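Local structure of penicillin-binding protein 1A (5CRF) at residues A268-I273 with D287-T292; F99-L104 with S216-L221; P229-Q234 with F245-A250; G30-T35 with K235-N240. The protein synthesises cross-linked peptidoglycan for the cell wall, the piece described here being mainly its penicillin-sensitive transpeptidase domain, which cross-links peptide subunits. One frame throughout, in Å; residues are numbered along the deposited sequence.

Contact 1: residues A268-I273 with D287-T292; sequences AAMEPI and DSAAKT
M270 and A290 are joined by the direct hydrogen bond of this contact, A290 N to M270 O, 3.2 Å long. Its N-H angle is nearly straight at 166°, but the donor stands above the carbonyl plane. I273 N reaches M270 O from the opposite face, so two N-H groups hold this oxygen. Waters add further links. One accepts from S288 N and donates to E271 O. Another donates to E271 OE2 and to D287 OD2, two carboxylate oxygens 4.3 Å apart.

Most of the apolar contacts lie on the strand's backbone around A290. The side chain of M270, a selenomethionine, bends at chi3 (61°), and this lays CE 3.4 Å from A290 C. M270 CB also meets A289 CB at 3.8 Å. I273 covers the A290 carbonyl: its CB is 3.2 Å and its CD1 3.4 Å from A290 O.

A290 O is thus buried against hydrocarbon and has no polar partner. The next residue, K291, begins the KTG motif of the transpeptidase site, and its NZ bonds to S150 OG. The shared water, donating to both E271 and D287, may offset part of the repulsion between their carboxylates.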
loop_
_atom_site.group_PDB
_atom_site.type_symbol
_atom_site.label_atom_id
_atom_site.label_comp_id
_atom_site.label_asym_id
_atom_site.label_seq_id
_atom_site.Cartn_x
_atom_site.Cartn_y
_atom_site.Cartn_z
ATOM N N ALA A 268 -2.895 11.701 8.855
ATOM C CA ALA A 268 -2.469 12.134 10.191
ATOM C C ALA A 268 -2.173 10.913 11.078
ATOM O O ALA A 268 -1.202 10.897 11.814
ATOM C CB ALA A 268 -3.543 12.968 10.877
ATOM N N ALA A 269 -3.018 9.887 10.994
ATOM C CA ALA A 269 -2.817 8.669 11.811
ATOM C C ALA A 269 -1.558 7.908 11.372
ATOM O O ALA A 269 -0.921 7.231 12.183
ATOM C CB ALA A 269 -4.025 7.763 11.698
HETATM N N MSE A 270 -1.273 7.965 10.088
HETATM C CA MSE A 270 -0.121 7.263 9.489
HETATM C C MSE A 270 1.208 8.014 9.607
HETATM O O MSE A 270 2.301 7.412 9.457
HETATM C CB MSE A 270 -0.432 6.900 8.030
HETATM C CG MSE A 270 -1.470 5.810 7.898
HETATM SE SE MSE A 270 -1.995 5.570 5.998
HETATM C CE MSE A 270 -0.253 5.068 5.283
ATOM N N GLU A 271 1.159 9.326 9.832
ATOM C CA GLU A 271 2.417 10.084 9.879
ATOM C C GLU A 271 3.521 9.554 10.827
ATOM O O GLU A 271 4.678 9.552 10.465
ATOM C CB GLU A 271 2.163 11.587 10.220
ATOM C CG GLU A 271 1.931 12.391 8.988
ATOM C CD GLU A 271 1.695 13.832 9.310
ATOM O OE1 GLU A 271 0.573 14.149 9.713
ATOM O OE2 GLU A 271 2.646 14.613 9.261
ATOM N N PRO A 272 3.157 9.146 12.060
ATOM C CA PRO A 272 4.178 8.619 13.009
ATOM C C PRO A 272 4.700 7.232 12.703
ATOM O O PRO A 272 5.675 6.746 13.348
ATOM C CB PRO A 272 3.451 8.586 14.384
ATOM C CG PRO A 272 2.002 8.780 14.084
ATOM C CD PRO A 272 1.823 9.265 12.670
ATOM N N ILE A 273 4.072 6.553 11.750
ATOM C CA ILE A 273 4.311 5.096 11.677
ATOM C C ILE A 273 5.682 4.726 11.138
ATOM O O ILE A 273 6.304 3.807 11.647
ATOM C CB ILE A 273 3.168 4.417 10.927
ATOM C CG1 ILE A 273 1.882 4.602 11.730
ATOM C CG2 ILE A 273 3.458 2.951 10.707
ATOM C CD1 ILE A 273 0.596 3.987 11.178
ATOM N N ASP A 287 8.901 14.281 6.034
ATOM C CA ASP A 287 7.704 13.635 6.577
ATOM C C ASP A 287 7.212 12.554 5.636
ATOM O O ASP A 287 7.425 12.609 4.416
ATOM C CB ASP A 287 6.545 14.655 6.784
ATOM C CG ASP A 287 6.856 15.727 7.859
ATOM O OD1 ASP A 287 7.859 15.583 8.591
ATOM O OD2 ASP A 287 6.118 16.749 7.903
ATOM N N SER A 288 6.532 11.572 6.219
ATOM C CA SER A 288 5.876 10.526 5.470
ATOM C C SER A 288 4.651 10.005 6.200
ATOM O O SER A 288 4.451 10.296 7.398
ATOM C CB SER A 288 6.789 9.321 5.226
ATOM O OG SER A 288 7.195 8.709 6.464
ATOM N N ALA A 289 3.862 9.196 5.492
ATOM C CA ALA A 289 2.705 8.514 6.066
ATOM C C ALA A 289 2.804 7.085 5.601
ATOM O O ALA A 289 2.819 6.854 4.380
ATOM C CB ALA A 289 1.414 9.121 5.544
ATOM N N ALA A 290 2.852 6.143 6.534
ATOM C CA ALA A 290 3.160 4.779 6.165
ATOM C C ALA A 290 2.377 3.778 6.984
ATOM O O ALA A 290 1.774 4.111 8.009
ATOM C CB ALA A 290 4.663 4.503 6.299
ATOM N N LYS A 291 2.402 2.549 6.515
ATOM C CA LYS A 291 1.755 1.453 7.189
ATOM C C LYS A 291 2.500 0.152 6.865
ATOM O O LYS A 291 2.667 -0.199 5.708
ATOM C CB LYS A 291 0.292 1.280 6.788
ATOM C CG LYS A 291 -0.451 0.202 7.553
ATOM C CD LYS A 291 -0.866 0.580 8.988
ATOM C CE LYS A 291 -1.266 -0.670 9.803
ATOM N NZ LYS A 291 -0.088 -1.559 10.192
ATOM N N THR A 292 2.870 -0.562 7.923
ATOM C CA THR A 292 3.521 -1.892 7.793
ATOM C C THR A 292 2.440 -2.969 7.693
ATOM O O THR A 292 1.267 -2.782 8.093
ATOM C CB THR A 292 4.363 -2.226 9.024
ATOM O OG1 THR A 292 3.536 -2.134 10.203
ATOM C CG2 THR A 292 5.561 -1.291 9.141
HETATM O O HOH W 1 5.306 7.617 8.438
HETATM O O HOH W 2 6.099 11.851 9.165
HETATM O O HOH W 3 3.437 16.911 7.558
#

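Contact 2: residues F99-L104 with S216-L221; sequences FKVFAL and SAYATL
V101 and F102 meet Y218 and A217 between two helices whose backbones stay well apart: V101 CA and Y218 CA, the nearest pair, are 9.1 Å apart. The contacts across are all made by side chains. The tighter part has two points. A217 CB sits obliquely to the F102 ring, 3.6 Å from F102 CZ. V101 CG2 comes within 3.4 Å of Y218 OH, the two side chains approaching from opposite directions. Y218 takes chi1 -77°, with CG anti to its carbonyl carbon, and sends the phenol across toward V101. There Y218 OH hydrogen-bonds to S98 O.

That oxygen belongs to the SxxK motif of penicillin-binding transpeptidases, which runs from S97, by similarity the acylated serine, to K100. K100 NZ bonds to S150 OG and N152 OD1 of the SxN motif.

The looser part shows longer spacings. F102 CZ is 4.1 Å from Y218 CE1, with neither ring lying flat on the other. V101 CG1 touches L221 CD1 at 3.9 Å. This side is still buried: V266 of helix 260-270 packs on both V101 and L221. F102 also turns an edge onto F99, its CD2 lying 3.6 Å above the centre of the F99 ring.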
loop_
_atom_site.group_PDB
_atom_site.type_symbol
_atom_site.label_atom_id
_atom_site.label_comp_id
_atom_site.label_asym_id
_atom_site.label_seq_id
_atom_site.Cartn_x
_atom_site.Cartn_y
_atom_site.Cartn_z
ATOM N N PHE A 99 -3.871 -3.973 5.453
ATOM C CA PHE A 99 -5.155 -3.695 4.811
ATOM C C PHE A 99 -6.089 -2.846 5.689
ATOM O O PHE A 99 -7.001 -2.254 5.191
ATOM C CB PHE A 99 -5.888 -4.967 4.438
ATOM C CG PHE A 99 -6.694 -4.834 3.181
ATOM C CD1 PHE A 99 -6.077 -4.595 1.959
ATOM C CD2 PHE A 99 -8.085 -4.922 3.209
ATOM C CE1 PHE A 99 -6.830 -4.455 0.778
ATOM C CE2 PHE A 99 -8.824 -4.783 2.066
ATOM C CZ PHE A 99 -8.193 -4.536 0.854
ATOM N N LYS A 100 -5.859 -2.832 7.000
ATOM C CA LYS A 100 -6.838 -2.232 7.919
ATOM C C LYS A 100 -6.933 -0.709 7.766
ATOM O O LYS A 100 -7.886 -0.121 8.251
ATOM C CB LYS A 100 -6.580 -2.653 9.359
ATOM C CG LYS A 100 -5.244 -2.279 9.909
ATOM C CD LYS A 100 -5.185 -2.718 11.373
ATOM C CE LYS A 100 -3.819 -2.609 11.958
ATOM N NZ LYS A 100 -3.206 -3.931 11.652
ATOM N N VAL A 101 -6.018 -0.109 7.017
ATOM C CA VAL A 101 -6.136 1.294 6.612
ATOM C C VAL A 101 -7.518 1.535 5.940
ATOM O O VAL A 101 -8.119 2.616 6.102
ATOM C CB VAL A 101 -4.948 1.702 5.716
ATOM C CG1 VAL A 101 -5.157 3.033 5.081
ATOM C CG2 VAL A 101 -3.641 1.741 6.517
ATOM N N PHE A 102 -8.026 0.548 5.190
ATOM C CA PHE A 102 -9.334 0.712 4.529
ATOM C C PHE A 102 -10.491 0.644 5.489
ATOM O O PHE A 102 -11.513 1.228 5.247
ATOM C CB PHE A 102 -9.442 -0.246 3.325
ATOM C CG PHE A 102 -8.321 -0.031 2.346
ATOM C CD1 PHE A 102 -8.153 1.218 1.739
ATOM C CD2 PHE A 102 -7.413 -1.035 2.089
ATOM C CE1 PHE A 102 -7.045 1.450 0.931
ATOM C CE2 PHE A 102 -6.314 -0.814 1.247
ATOM C CZ PHE A 102 -6.168 0.411 0.639
ATOM N N ALA A 103 -10.306 -0.040 6.621
ATOM C CA ALA A 103 -11.314 -0.050 7.646
ATOM C C ALA A 103 -11.345 1.322 8.358
ATOM O O ALA A 103 -12.417 1.797 8.742
ATOM C CB ALA A 103 -11.075 -1.161 8.684
ATOM N N LEU A 104 -10.186 1.931 8.519
ATOM C CA LEU A 104 -10.111 3.321 9.024
ATOM C C LEU A 104 -10.824 4.284 8.067
ATOM O O LEU A 104 -11.623 5.091 8.522
ATOM C CB LEU A 104 -8.666 3.771 9.277
ATOM C CG LEU A 104 -8.576 5.154 9.936
ATOM C CD1 LEU A 104 -9.429 5.280 11.178
ATOM C CD2 LEU A 104 -7.112 5.512 10.211
ATOM N N SER A 216 -1.372 2.348 -5.516
ATOM C CA SER A 216 -2.395 3.223 -6.099
ATOM C C SER A 216 -3.406 3.727 -5.094
ATOM O O SER A 216 -3.737 4.906 -5.074
ATOM C CB SER A 216 -3.103 2.471 -7.206
ATOM O OG SER A 216 -4.146 3.219 -7.784
ATOM N N ALA A 217 -3.913 2.820 -4.265
ATOM C CA ALA A 217 -4.881 3.184 -3.237
ATOM C C ALA A 217 -4.273 4.139 -2.226
ATOM O O ALA A 217 -4.932 5.139 -1.836
ATOM C CB ALA A 217 -5.429 1.932 -2.550
ATOM N N TYR A 218 -3.017 3.899 -1.822
ATOM C CA TYR A 218 -2.354 4.844 -0.911
ATOM C C TYR A 218 -2.050 6.204 -1.604
ATOM O O TYR A 218 -2.047 7.271 -0.921
ATOM C CB TYR A 218 -1.096 4.242 -0.269
ATOM C CG TYR A 218 -1.327 3.276 0.866
ATOM C CD1 TYR A 218 -2.216 2.234 0.766
ATOM C CD2 TYR A 218 -0.585 3.363 2.007
ATOM C CE1 TYR A 218 -2.371 1.284 1.814
ATOM C CE2 TYR A 218 -0.727 2.458 3.047
ATOM C CZ TYR A 218 -1.618 1.426 2.967
ATOM O OH TYR A 218 -1.712 0.554 4.044
ATOM N N ALA A 219 -1.851 6.162 -2.927
ATOM C CA ALA A 219 -1.655 7.419 -3.687
ATOM C C ALA A 219 -2.947 8.261 -3.627
ATOM O O ALA A 219 -2.923 9.496 -3.526
ATOM C CB ALA A 219 -1.310 7.125 -5.132
ATOM N N THR A 220 -4.086 7.594 -3.667
ATOM C CA THR A 220 -5.369 8.338 -3.493
ATOM C C THR A 220 -5.395 9.118 -2.163
ATOM O O THR A 220 -5.826 10.290 -2.096
ATOM C CB THR A 220 -6.545 7.360 -3.601
ATOM O OG1 THR A 220 -6.528 6.813 -4.892
ATOM C CG2 THR A 220 -7.864 7.997 -3.357
ATOM N N LEU A 221 -4.956 8.458 -1.093
ATOM C CA LEU A 221 -4.847 9.059 0.229
ATOM C C LEU A 221 -3.869 10.207 0.204
ATOM O O LEU A 221 -4.177 11.280 0.789
ATOM C CB LEU A 221 -4.442 8.005 1.290
ATOM C CG LEU A 221 -5.504 6.935 1.563
ATOM C CD1 LEU A 221 -4.889 5.846 2.414
ATOM C CD2 LEU A 221 -6.719 7.464 2.304
#

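Contact 3: residues P229-Q234 with F245-A250; sequences PPHFVQ and FDASTA
Q234 and A247 lie closest, where the backbone of 231-234 and that of 245-248 run 89° apart, and A247 N donates to Q234 O at 2.9 Å with an N-H angle of 160°. The side chain of Q234 starts away from the other segment. With CG anti to the backbone N and a bend at chi2 (56°), it curls back until NE2 is 3.9 Å from A247 CB. A water accepts from Q234 NE2 and donates to D246 OD1, so it bridges the two side chains.

D246 OD1 has further donors. S248 N and S248 OG both reach it, at 3.0 and 2.7 Å, from the same face of the carboxylate. With the water, three donors hold this oxygen and fix the turn of the side chain.

F245 presents its ring edge to the backbone: CE2 is 3.5 Å from V233 O, which lies near the ring plane. F245 CD2 rests 4.0 Å from V233 CG1. L18 of helix 3-19 also packs on F245. H231 NE2 comes within 4.3 Å of A247 CB, at an oblique approach to the ring, which is held by a nearly straight bond from ND1 to P229 O in the ring plane.

The bond from S248 N to D246 OD1 makes an Asx turn. It turns the chain just as it leaves strand 243-246, at the open end of the beta hairpin formed with strand 233-237.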
loop_
_atom_site.group_PDB
_atom_site.type_symbol
_atom_site.label_atom_id
_atom_site.label_comp_id
_atom_site.label_asym_id
_atom_site.label_seq_id
_atom_site.Cartn_x
_atom_site.Cartn_y
_atom_site.Cartn_z
ATOM N N PRO A 229 -6.335 6.667 -12.278
ATOM C CA PRO A 229 -5.962 5.300 -12.632
ATOM C C PRO A 229 -4.460 5.163 -12.902
ATOM O O PRO A 229 -3.824 6.057 -13.496
ATOM C CB PRO A 229 -6.811 4.976 -13.866
ATOM C CG PRO A 229 -7.927 5.933 -13.831
ATOM C CD PRO A 229 -7.439 7.173 -13.120
ATOM N N PRO A 230 -3.860 4.124 -12.334
ATOM C CA PRO A 230 -2.439 3.933 -12.559
ATOM C C PRO A 230 -2.138 3.641 -14.010
ATOM O O PRO A 230 -2.870 2.918 -14.646
ATOM C CB PRO A 230 -2.084 2.730 -11.651
ATOM C CG PRO A 230 -3.330 2.231 -11.061
ATOM C CD PRO A 230 -4.430 3.193 -11.333
ATOM N N HIS A 231 -1.078 4.216 -14.534
ATOM C CA HIS A 231 -0.722 3.974 -15.915
ATOM C C HIS A 231 0.769 4.064 -16.138
ATOM O O HIS A 231 1.478 4.671 -15.363
ATOM C CB HIS A 231 -1.479 4.946 -16.842
ATOM C CG HIS A 231 -1.150 6.367 -16.588
ATOM N ND1 HIS A 231 -1.637 7.053 -15.495
ATOM C CD2 HIS A 231 -0.284 7.197 -17.203
ATOM C CE1 HIS A 231 -1.119 8.263 -15.483
ATOM N NE2 HIS A 231 -0.297 8.378 -16.509
ATOM N N PHE A 232 1.225 3.376 -17.186
ATOM C CA PHE A 232 2.621 3.316 -17.532
ATOM C C PHE A 232 3.003 4.152 -18.765
ATOM O O PHE A 232 4.197 4.312 -19.025
ATOM C CB PHE A 232 2.990 1.845 -17.846
ATOM C CG PHE A 232 2.937 0.897 -16.643
ATOM C CD1 PHE A 232 1.737 0.305 -16.251
ATOM C CD2 PHE A 232 4.109 0.530 -15.956
ATOM C CE1 PHE A 232 1.680 -0.596 -15.184
ATOM C CE2 PHE A 232 4.046 -0.391 -14.880
ATOM C CZ PHE A 232 2.840 -0.922 -14.502
ATOM N N VAL A 233 2.020 4.537 -19.571
ATOM C CA VAL A 233 2.288 5.235 -20.844
ATOM C C VAL A 233 2.022 6.728 -20.691
ATOM O O VAL A 233 0.906 7.099 -20.356
ATOM C CB VAL A 233 1.439 4.665 -21.925
ATOM C CG1 VAL A 233 1.709 5.429 -23.212
ATOM C CG2 VAL A 233 1.840 3.185 -22.111
ATOM N N GLN A 234 3.054 7.523 -20.937
ATOM C CA GLN A 234 3.000 8.942 -20.928
ATOM C C GLN A 234 2.694 9.493 -22.296
ATOM O O GLN A 234 1.910 10.452 -22.426
ATOM C CB GLN A 234 4.348 9.503 -20.464
ATOM C CG GLN A 234 4.396 11.005 -20.266
ATOM C CD GLN A 234 3.338 11.557 -19.284
ATOM O OE1 GLN A 234 2.974 10.908 -18.308
ATOM N NE2 GLN A 234 2.825 12.756 -19.580
ATOM N N PHE A 245 -1.095 9.642 -28.593
ATOM C CA PHE A 245 -1.590 9.693 -27.247
ATOM C C PHE A 245 -0.602 10.533 -26.416
ATOM O O PHE A 245 0.636 10.441 -26.568
ATOM C CB PHE A 245 -1.709 8.282 -26.671
ATOM C CG PHE A 245 -2.028 8.265 -25.215
ATOM C CD1 PHE A 245 -3.329 8.438 -24.784
ATOM C CD2 PHE A 245 -1.035 8.094 -24.279
ATOM C CE1 PHE A 245 -3.639 8.427 -23.414
ATOM C CE2 PHE A 245 -1.327 8.098 -22.918
ATOM C CZ PHE A 245 -2.658 8.266 -22.491
ATOM N N ASP A 246 -1.148 11.324 -25.506
ATOM C CA ASP A 246 -0.329 12.147 -24.616
ATOM C C ASP A 246 -1.100 12.339 -23.318
ATOM O O ASP A 246 -2.075 13.083 -23.283
ATOM C CB ASP A 246 0.000 13.493 -25.277
ATOM C CG ASP A 246 1.145 14.266 -24.565
ATOM O OD1 ASP A 246 1.464 14.001 -23.375
ATOM O OD2 ASP A 246 1.707 15.189 -25.204
ATOM N N ALA A 247 -0.665 11.677 -22.249
ATOM C CA ALA A 247 -1.324 11.840 -20.933
ATOM C C ALA A 247 -1.287 13.311 -20.487
ATOM O O ALA A 247 -2.132 13.738 -19.681
ATOM C CB ALA A 247 -0.653 10.964 -19.888
ATOM N N SER A 248 -0.302 14.078 -20.969
ATOM C CA SER A 248 -0.182 15.492 -20.579
ATOM C C SER A 248 -1.358 16.318 -21.090
ATOM O O SER A 248 -1.805 17.223 -20.398
ATOM C CB SER A 248 1.143 16.126 -21.063
ATOM O OG SER A 248 1.116 16.524 -22.447
ATOM N N THR A 249 -1.870 16.007 -22.278
ATOM C CA THR A 249 -2.955 16.805 -22.869
ATOM C C THR A 249 -4.366 16.473 -22.369
ATOM O O THR A 249 -5.264 17.285 -22.575
ATOM C CB THR A 249 -2.942 16.739 -24.416
ATOM O OG1 THR A 249 -3.112 15.391 -24.848
ATOM C CG2 THR A 249 -1.630 17.325 -24.979
ATOM N N ALA A 250 -4.557 15.327 -21.701
ATOM C CA ALA A 250 -5.905 14.839 -21.313
ATOM C C ALA A 250 -6.523 15.560 -20.093
ATOM O O ALA A 250 -5.869 16.409 -19.478
ATOM C CB ALA A 250 -5.849 13.331 -21.044
HETATM O O HOH W 4 3.952 14.102 -22.086
#

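Contact 4: residues G30-T35 with K235-N240; sequences GLVVTT and KVVSAN
V237 has chi1 -54°, which places CG2 between its backbone N and carbonyl carbon and leans that methyl 3.7 Å from V32 CB. L31 has CG anti to the carbonyl carbon (chi1 -58°) and an extended chi2. It reaches along the sheet until CD1 is 4.0 Å from V236 CG1, the two side chains crossing at a slant.

Four backbone hydrogen bonds join the strands. V32 and V237 form one hydrogen-bonded pair: V32 N gives to V237 O at 2.9 Å, and V237 N returns to V32 O at 3.0 Å. T34 and K235 form the next, with T34 N to K235 O at 2.8 Å and K235 N to T34 O at 3.1 Å. Between them V33 and V236 are a non-hydrogen-bonded pair. Their side chains share the face that packs on L15 of helix 3-19. V32, T34, K235 and V237 point to the other face, which is more exposed. A water there donates to V32 O and hydrogen-bonds to T34 OG1, lying over the gap between the strands.

At the far end, G30, after helix 23-27, is the first residue to leave helical backbone angles, with positive phi, and its carbonyl faces A239 CA. The short strand segments 32-35 and 235-237 run 169° apart in direction. This is regular antiparallel pairing, by which the edge strand 32-35 joins strand 233-237 in a small three-stranded sheet.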
loop_
_atom_site.group_PDB
_atom_site.type_symbol
_atom_site.label_atom_id
_atom_site.label_comp_id
_atom_site.label_asym_id
_atom_site.label_seq_id
_atom_site.Cartn_x
_atom_site.Cartn_y
_atom_site.Cartn_z
ATOM N N GLY A 30 6.141 0.663 -35.744
ATOM C CA GLY A 30 7.299 1.518 -35.496
ATOM C C GLY A 30 7.073 2.696 -34.529
ATOM O O GLY A 30 7.697 3.752 -34.702
ATOM N N LEU A 31 6.254 2.481 -33.496
ATOM C CA LEU A 31 5.868 3.523 -32.565
ATOM C C LEU A 31 7.016 3.820 -31.619
ATOM O O LEU A 31 7.867 2.950 -31.329
ATOM C CB LEU A 31 4.662 3.110 -31.757
ATOM C CG LEU A 31 3.388 2.750 -32.530
ATOM C CD1 LEU A 31 2.276 2.344 -31.602
ATOM C CD2 LEU A 31 2.967 3.894 -33.430
ATOM N N VAL A 32 7.010 5.031 -31.096
ATOM C CA VAL A 32 7.918 5.370 -30.007
ATOM C C VAL A 32 7.099 5.739 -28.791
ATOM O O VAL A 32 6.318 6.698 -28.794
ATOM C CB VAL A 32 8.885 6.507 -30.375
ATOM C CG1 VAL A 32 9.731 6.851 -29.176
ATOM C CG2 VAL A 32 9.742 6.083 -31.525
ATOM N N VAL A 33 7.255 4.923 -27.757
ATOM C CA VAL A 33 6.442 5.010 -26.533
ATOM C C VAL A 33 7.337 5.593 -25.418
ATOM O O VAL A 33 8.470 5.068 -25.128
ATOM C CB VAL A 33 5.877 3.615 -26.140
ATOM C CG1 VAL A 33 4.988 3.691 -24.894
ATOM C CG2 VAL A 33 5.128 3.025 -27.295
ATOM N N THR A 34 6.881 6.692 -24.852
ATOM C CA THR A 34 7.439 7.234 -23.654
ATOM C C THR A 34 6.677 6.697 -22.452
ATOM O O THR A 34 5.438 6.896 -22.355
ATOM C CB THR A 34 7.413 8.761 -23.698
ATOM O OG1 THR A 34 8.125 9.238 -24.869
ATOM C CG2 THR A 34 8.061 9.342 -22.445
ATOM N N THR A 35 7.388 6.034 -21.529
ATOM C CA THR A 35 6.750 5.552 -20.317
ATOM C C THR A 35 6.691 6.657 -19.241
ATOM O O THR A 35 7.310 7.733 -19.369
ATOM C CB THR A 35 7.495 4.337 -19.719
ATOM O OG1 THR A 35 8.678 4.796 -19.073
ATOM C CG2 THR A 35 7.850 3.319 -20.841
ATOM N N LYS A 235 3.336 8.946 -23.314
ATOM C CA LYS A 235 3.148 9.481 -24.667
ATOM C C LYS A 235 3.463 8.427 -25.713
ATOM O O LYS A 235 4.346 7.532 -25.531
ATOM C CB LYS A 235 4.041 10.698 -24.874
ATOM C CG LYS A 235 3.721 11.587 -26.056
ATOM C CD LYS A 235 4.691 12.763 -26.086
ATOM C CE LYS A 235 4.409 13.658 -27.268
ATOM N NZ LYS A 235 5.386 14.801 -27.335
ATOM N N VAL A 236 2.734 8.526 -26.811
ATOM C CA VAL A 236 2.953 7.648 -27.952
ATOM C C VAL A 236 3.029 8.480 -29.219
ATOM O O VAL A 236 2.087 9.220 -29.513
ATOM C CB VAL A 236 1.854 6.576 -28.106
ATOM C CG1 VAL A 236 2.226 5.597 -29.197
ATOM C CG2 VAL A 236 1.676 5.867 -26.774
ATOM N N VAL A 237 4.094 8.311 -29.987
ATOM C CA VAL A 237 4.194 8.996 -31.281
ATOM C C VAL A 237 4.403 7.966 -32.387
ATOM O O VAL A 237 4.981 6.883 -32.159
ATOM C CB VAL A 237 5.352 10.026 -31.283
ATOM C CG1 VAL A 237 5.183 10.974 -30.106
ATOM C CG2 VAL A 237 6.688 9.335 -31.173
ATOM N N SER A 238 3.934 8.320 -33.580
ATOM C CA SER A 238 4.044 7.475 -34.746
ATOM C C SER A 238 5.521 7.463 -35.262
ATOM O O SER A 238 6.321 8.256 -34.817
ATOM C CB SER A 238 3.070 7.956 -35.832
ATOM O OG SER A 238 3.538 9.145 -36.483
ATOM N N ALA A 239 5.812 6.587 -36.212
ATOM C CA ALA A 239 7.125 6.470 -36.860
ATOM C C ALA A 239 7.655 7.859 -37.329
ATOM O O ALA A 239 8.795 8.272 -36.981
ATOM C CB ALA A 239 6.980 5.541 -38.064
ATOM N N ASN A 240 6.774 8.611 -37.949
ATOM C CA ASN A 240 7.093 10.017 -38.350
ATOM C C ASN A 240 6.588 11.195 -37.457
ATOM O O ASN A 240 6.357 12.313 -37.962
ATOM C CB ASN A 240 6.645 10.197 -39.776
ATOM C CG ASN A 240 5.171 9.959 -39.942
ATOM O OD1 ASN A 240 4.408 10.132 -38.993
ATOM N ND2 ASN A 240 4.766 9.521 -41.120
HETATM O O HOH W 5 6.751 9.045 -27.339
#

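The contacts form two groups. Contacts 1 and 2 lie 12 Å apart between centres and touch: M270 and K291 pack on Y218, and K291 also on V101. They lie beside the transpeptidase site, to which they contribute K291 of KTG and K100 of SxxK. Contacts 3 and 4 lie 13 Å apart between centres and share strand 233-237 of the three-stranded sheet, away from that site. Contact 2 touches contact 3 through S216 and P230, whereas contacts 1 and 4 are about 24 Å apart at their nearest atoms. Along the chain, contact 2 is nested inside the loop closed by contact 4, contacts 3 and 4 cross, and contact 1 comes last. Strand 32-35 thus joins an early part of the chain to a strand some 200 residues later.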